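Local coordinates for protein isocitrate dehydrogenase [NAD] subunit 2 (Saccharomyces cerevisiae, PDB 3BLX) that takes part in the citric acid cycle as a subunit of an octameric, allosteric enzyme that oxidises isocitrate with NAD(+) to 2-oxoglutarate, and also binds RNA, at residues A83-L88 against S98-L103; D163-V168 against D197-N202. All coordinates share one frame; numbering follows the deposited sequence.

Overall arrangement
Along the chain, contact 1 comes first: strand 82-85 leaves the edge of the central mixed sheet, and the nine-residue loop between its two segments is closed where 83-88 meets the first turn of helix 99-107. Contact 2 follows after that contact has closed, so the two stand in series and neither nest nor cross. It brings 163-168 of helix 162-178 against 197-202 of helix 195-208, bridging a helix-strand-helix path through strand 183-188. The centres of contact 1 and contact 2 are about 26 Å apart and their nearest atoms about 13 Å, so they do not meet. By family likeness, contact 1 belongs to the large domain and contact 2 to the small one.

Contact 1 (A83-L88 against S98-L103); sequences ALKGPL and SLNLTL
L88 and L99 meet through their methyl ends: CD1 of L88 lies 3.7 Å from CD2 of L99, with the two side chains crossing at a slant. L99 holds CG anti to its backbone N (chi1 -179°), which carries that branch out from the helix toward the loop. The same L88 CD1 also skirts the amide of N100, 4.2 Å from its OD1, the two side chains running past one another antiparallel. Deeper in, K85 lays its aliphatic end across L103, and K85 CE comes within 3.9 Å of L103 CD2. The ammonium of K85 is salt-bridged to E278 OE1, on the neighbouring strand 275-279. Bends at chi3 and chi4 (-82° and -65°) curl the lysine back on itself, and K85 NZ adds a weak hydrogen bond of 3.3 Å to G86 O; N100 OD1, 3.9 Å from K85 NZ, is near but not hydrogen-bonded.

This is the passage from an edge strand of the isocitrate/isopropylmalate dehydrogenase sheet, through a loop, into helix 99-107. R104, a substrate-binding residue by similarity, lies on that helix, and its side chain is about 4 Å from that of N100. S98 is the N-cap, its OG taking a weak bond from L101 N (3.4 Å). S98 O is gripped twice, by T102 N and by T102 OG1 at 2.7 Å, reached from opposite faces of the carbonyl plane. Behind the strand, L84 packs on helix 296-309.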
loop_
_atom_site.group_PDB
_atom_site.type_symbol
_atom_site.label_atom_id
_atom_site.label_comp_id
_atom_site.label_asym_id
_atom_site.label_seq_id
_atom_site.Cartn_x
_atom_site.Cartn_y
_atom_site.Cartn_z
ATOM N N ALA B 83 -37.480 26.403 32.766
ATOM C CA ALA B 83 -36.867 27.195 31.700
ATOM C C ALA B 83 -37.616 26.957 30.406
ATOM O O ALA B 83 -38.278 25.935 30.254
ATOM C CB ALA B 83 -35.409 26.832 31.525
ATOM N N LEU B 84 -37.513 27.907 29.482
ATOM C CA LEU B 84 -38.146 27.791 28.175
ATOM C C LEU B 84 -37.204 28.249 27.078
ATOM O O LEU B 84 -37.171 29.428 26.775
ATOM C CB LEU B 84 -39.406 28.650 28.122
ATOM C CG LEU B 84 -40.008 28.823 26.732
ATOM C CD1 LEU B 84 -40.814 27.601 26.377
ATOM C CD2 LEU B 84 -40.873 30.052 26.671
ATOM N N LYS B 85 -36.454 27.336 26.467
ATOM C CA LYS B 85 -35.441 27.734 25.497
ATOM C C LYS B 85 -35.897 27.633 24.043
ATOM O O LYS B 85 -36.695 26.783 23.690
ATOM C CB LYS B 85 -34.131 26.955 25.712
ATOM C CG LYS B 85 -34.179 25.493 25.346
ATOM C CD LYS B 85 -32.843 24.792 25.602
ATOM C CE LYS B 85 -31.853 25.014 24.475
ATOM N NZ LYS B 85 -32.293 24.399 23.188
ATOM N N GLY B 86 -35.385 28.528 23.206
ATOM C CA GLY B 86 -35.561 28.432 21.770
ATOM C C GLY B 86 -34.355 27.749 21.172
ATOM O O GLY B 86 -33.544 27.197 21.906
ATOM N N PRO B 87 -34.219 27.801 19.841
ATOM C CA PRO B 87 -33.180 27.118 19.060
ATOM C C PRO B 87 -31.772 27.621 19.362
ATOM O O PRO B 87 -31.615 28.757 19.815
ATOM C CB PRO B 87 -33.524 27.488 17.610
ATOM C CG PRO B 87 -34.898 28.000 17.650
ATOM C CD PRO B 87 -35.062 28.642 18.989
ATOM N N LEU B 88 -30.766 26.787 19.111
ATOM C CA LEU B 88 -29.372 27.240 19.120
ATOM C C LEU B 88 -28.470 26.405 18.216
ATOM O O LEU B 88 -28.584 25.176 18.159
ATOM C CB LEU B 88 -28.818 27.318 20.541
ATOM C CG LEU B 88 -29.564 26.461 21.545
ATOM C CD1 LEU B 88 -29.149 24.998 21.418
ATOM C CD2 LEU B 88 -29.283 27.013 22.921
ATOM N N SER B 98 -21.770 17.767 23.058
ATOM C CA SER B 98 -23.085 18.210 22.583
ATOM C C SER B 98 -23.727 19.214 23.542
ATOM O O SER B 98 -23.759 19.005 24.752
ATOM C CB SER B 98 -24.021 17.016 22.350
ATOM O OG SER B 98 -25.317 17.433 21.926
ATOM N N LEU B 99 -24.239 20.308 22.992
ATOM C CA LEU B 99 -24.798 21.378 23.803
ATOM C C LEU B 99 -26.053 20.906 24.532
ATOM O O LEU B 99 -26.244 21.181 25.724
ATOM C CB LEU B 99 -25.115 22.568 22.907
ATOM C CG LEU B 99 -25.690 23.787 23.607
ATOM C CD1 LEU B 99 -24.943 24.049 24.891
ATOM C CD2 LEU B 99 -25.641 24.985 22.670
ATOM N N ASN B 100 -26.901 20.190 23.797
ATOM C CA ASN B 100 -28.104 19.599 24.357
ATOM C C ASN B 100 -27.767 18.481 25.334
ATOM O O ASN B 100 -28.438 18.305 26.338
ATOM C CB ASN B 100 -29.023 19.097 23.239
ATOM C CG ASN B 100 -29.505 20.225 22.325
ATOM O OD1 ASN B 100 -30.156 21.187 22.770
ATOM N ND2 ASN B 100 -29.187 20.110 21.043
ATOM N N LEU B 101 -26.707 17.736 25.052
ATOM C CA LEU B 101 -26.365 16.603 25.894
ATOM C C LEU B 101 -25.875 17.041 27.283
ATOM O O LEU B 101 -26.186 16.394 28.283
ATOM C CB LEU B 101 -25.364 15.675 25.191
ATOM C CG LEU B 101 -25.182 14.245 25.720
ATOM C CD1 LEU B 101 -24.032 14.161 26.712
ATOM C CD2 LEU B 101 -26.480 13.679 26.318
ATOM N N THR B 102 -25.127 18.141 27.357
ATOM C CA THR B 102 -24.643 18.620 28.655
ATOM C C THR B 102 -25.750 19.300 29.425
ATOM O O THR B 102 -25.779 19.282 30.653
ATOM C CB THR B 102 -23.452 19.604 28.551
ATOM O OG1 THR B 102 -23.259 19.981 27.192
ATOM C CG2 THR B 102 -22.187 18.951 29.038
ATOM N N LEU B 103 -26.662 19.915 28.690
ATOM C CA LEU B 103 -27.834 20.520 29.299
ATOM C C LEU B 103 -28.612 19.472 30.100
ATOM O O LEU B 103 -28.938 19.696 31.250
ATOM C CB LEU B 103 -28.706 21.147 28.213
ATOM C CG LEU B 103 -29.157 22.588 28.415
ATOM C CD1 LEU B 103 -28.077 23.391 29.086
ATOM C CD2 LEU B 103 -29.521 23.209 27.081
#

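Contact 2 (D163-V168 against D197-N202); sequences DASERV and DGLFVN
The F200 ring takes both of its neighbours from helix 162-178 at its edge: S165 OG lies in the ring plane, 3.2 Å from CD1, and V168 CG2 approaches close to that plane, 4.3 Å from CE1. S165 CB backs up its hydroxyl, 3.7 Å from F200 CD1. With CG anti to the backbone N (chi1 -166°), the phenylalanine reaches across to this neighbouring helix. S165 OG is hydrogen-bonded to T161 O, at the end of strand 153-161 just before the helix, so the ring edge rests on a hydroxyl that already has a polar partner. L199 adds a lighter touch, its CD2 lying 4.2 Å from S165 OG.

Helix 195-208 is the connection of a beta-alpha-beta crossover between the parallel neighbours 183-188 and 215-220; the axes of 163-168 and 197-202 come within 9.6 Å, their directions 46° apart. F200 also packs on V186 of strand 183-188, while V168 rests on I134 and E136 of strand 130-136. Replacing F200 by an alanine is likely to leave a gap between the helices and S165 and V168 without their aromatic neighbour. L199 also packs on G146 of a neighbouring subunit 1 chain.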
loop_
_atom_site.group_PDB
_atom_site.type_symbol
_atom_site.label_atom_id
_atom_site.label_comp_id
_atom_site.label_asym_id
_atom_site.label_seq_id
_atom_site.Cartn_x
_atom_site.Cartn_y
_atom_site.Cartn_z
ATOM N N ASP B 163 -32.745 1.180 36.997
ATOM C CA ASP B 163 -33.055 2.474 37.619
ATOM C C ASP B 163 -33.553 3.520 36.619
ATOM O O ASP B 163 -34.604 4.114 36.808
ATOM C CB ASP B 163 -31.850 3.022 38.389
ATOM C CG ASP B 163 -31.572 2.267 39.687
ATOM O OD1 ASP B 163 -32.403 1.412 40.080
ATOM O OD2 ASP B 163 -30.517 2.539 40.316
ATOM N N ALA B 164 -32.800 3.751 35.560
ATOM C CA ALA B 164 -33.148 4.811 34.630
ATOM C C ALA B 164 -34.446 4.494 33.921
ATOM O O ALA B 164 -35.182 5.404 33.541
ATOM C CB ALA B 164 -32.033 5.026 33.617
ATOM N N SER B 165 -34.704 3.203 33.730
ATOM C CA SER B 165 -35.921 2.734 33.074
ATOM C C SER B 165 -37.173 2.877 33.976
ATOM O O SER B 165 -38.225 3.298 33.516
ATOM C CB SER B 165 -35.747 1.275 32.628
ATOM O OG SER B 165 -34.873 1.189 31.528
ATOM N N GLU B 166 -37.048 2.505 35.250
ATOM C CA GLU B 166 -38.112 2.655 36.233
ATOM C C GLU B 166 -38.099 4.091 36.643
ATOM O O GLU B 166 -37.648 4.432 37.733
ATOM C CB GLU B 166 -37.831 1.771 37.451
ATOM C CG GLU B 166 -38.709 2.022 38.679
ATOM C CD GLU B 166 -38.105 1.460 39.982
ATOM O OE1 GLU B 166 -37.166 0.617 39.919
ATOM O OE2 GLU B 166 -38.585 1.869 41.072
ATOM N N ARG B 167 -38.569 4.949 35.762
ATOM C CA ARG B 167 -38.397 6.372 35.971
ATOM C C ARG B 167 -38.926 7.126 34.791
ATOM O O ARG B 167 -39.710 8.048 34.973
ATOM C CB ARG B 167 -36.945 6.729 36.196
ATOM C CG ARG B 167 -36.775 8.112 36.786
ATOM C CD ARG B 167 -35.519 8.245 37.625
ATOM N NE ARG B 167 -34.337 8.212 36.781
ATOM C CZ ARG B 167 -33.131 7.864 37.209
ATOM N NH1 ARG B 167 -32.962 7.524 38.483
ATOM N NH2 ARG B 167 -32.102 7.855 36.361
ATOM N N VAL B 168 -38.495 6.761 33.582
ATOM C CA VAL B 168 -39.268 7.131 32.394
ATOM C C VAL B 168 -40.560 6.362 32.366
ATOM O O VAL B 168 -41.528 6.841 31.814
ATOM C CB VAL B 168 -38.609 6.801 31.022
ATOM C CG1 VAL B 168 -38.028 8.025 30.394
ATOM C CG2 VAL B 168 -37.635 5.651 31.121
ATOM N N ASP B 197 -34.132 -5.271 26.054
ATOM C CA ASP B 197 -35.525 -4.909 25.939
ATOM C C ASP B 197 -36.337 -5.726 26.926
ATOM O O ASP B 197 -37.317 -5.246 27.478
ATOM C CB ASP B 197 -36.018 -5.093 24.501
ATOM C CG ASP B 197 -35.464 -4.027 23.548
ATOM O OD1 ASP B 197 -35.883 -2.850 23.648
ATOM O OD2 ASP B 197 -34.610 -4.361 22.696
ATOM N N GLY B 198 -35.911 -6.952 27.170
ATOM C CA GLY B 198 -36.510 -7.750 28.216
ATOM C C GLY B 198 -36.484 -7.052 29.569
ATOM O O GLY B 198 -37.395 -7.239 30.362
ATOM N N LEU B 199 -35.448 -6.258 29.849
ATOM C CA LEU B 199 -35.341 -5.622 31.159
ATOM C C LEU B 199 -36.275 -4.435 31.231
ATOM O O LEU B 199 -36.874 -4.148 32.266
ATOM C CB LEU B 199 -33.890 -5.209 31.457
ATOM C CG LEU B 199 -33.622 -4.233 32.604
ATOM C CD1 LEU B 199 -32.198 -4.378 33.057
ATOM C CD2 LEU B 199 -33.880 -2.786 32.197
ATOM N N PHE B 200 -36.396 -3.739 30.111
ATOM C CA PHE B 200 -37.247 -2.575 30.024
ATOM C C PHE B 200 -38.702 -2.974 30.162
ATOM O O PHE B 200 -39.435 -2.312 30.861
ATOM C CB PHE B 200 -37.017 -1.876 28.698
ATOM C CG PHE B 200 -37.595 -0.499 28.629
ATOM C CD1 PHE B 200 -36.962 0.564 29.252
ATOM C CD2 PHE B 200 -38.756 -0.259 27.918
ATOM C CE1 PHE B 200 -37.482 1.857 29.180
ATOM C CE2 PHE B 200 -39.282 1.027 27.840
ATOM C CZ PHE B 200 -38.640 2.088 28.475
ATOM N N VAL B 201 -39.108 -4.058 29.499
ATOM C CA VAL B 201 -40.476 -4.568 29.591
ATOM C C VAL B 201 -40.797 -5.094 30.994
ATOM O O VAL B 201 -41.873 -4.850 31.502
ATOM C CB VAL B 201 -40.754 -5.679 28.553
ATOM C CG1 VAL B 201 -42.062 -6.404 28.874
ATOM C CG2 VAL B 201 -40.806 -5.097 27.148
ATOM N N ASN B 202 -39.864 -5.801 31.624
ATOM C CA ASN B 202 -40.076 -6.314 32.974
ATOM C C ASN B 202 -40.285 -5.197 33.968
ATOM O O ASN B 202 -41.102 -5.307 34.855
ATOM C CB ASN B 202 -38.919 -7.201 33.456
ATOM C CG ASN B 202 -38.925 -8.574 32.814
ATOM O OD1 ASN B 202 -39.870 -8.941 32.113
ATOM N ND2 ASN B 202 -37.858 -9.336 33.044
#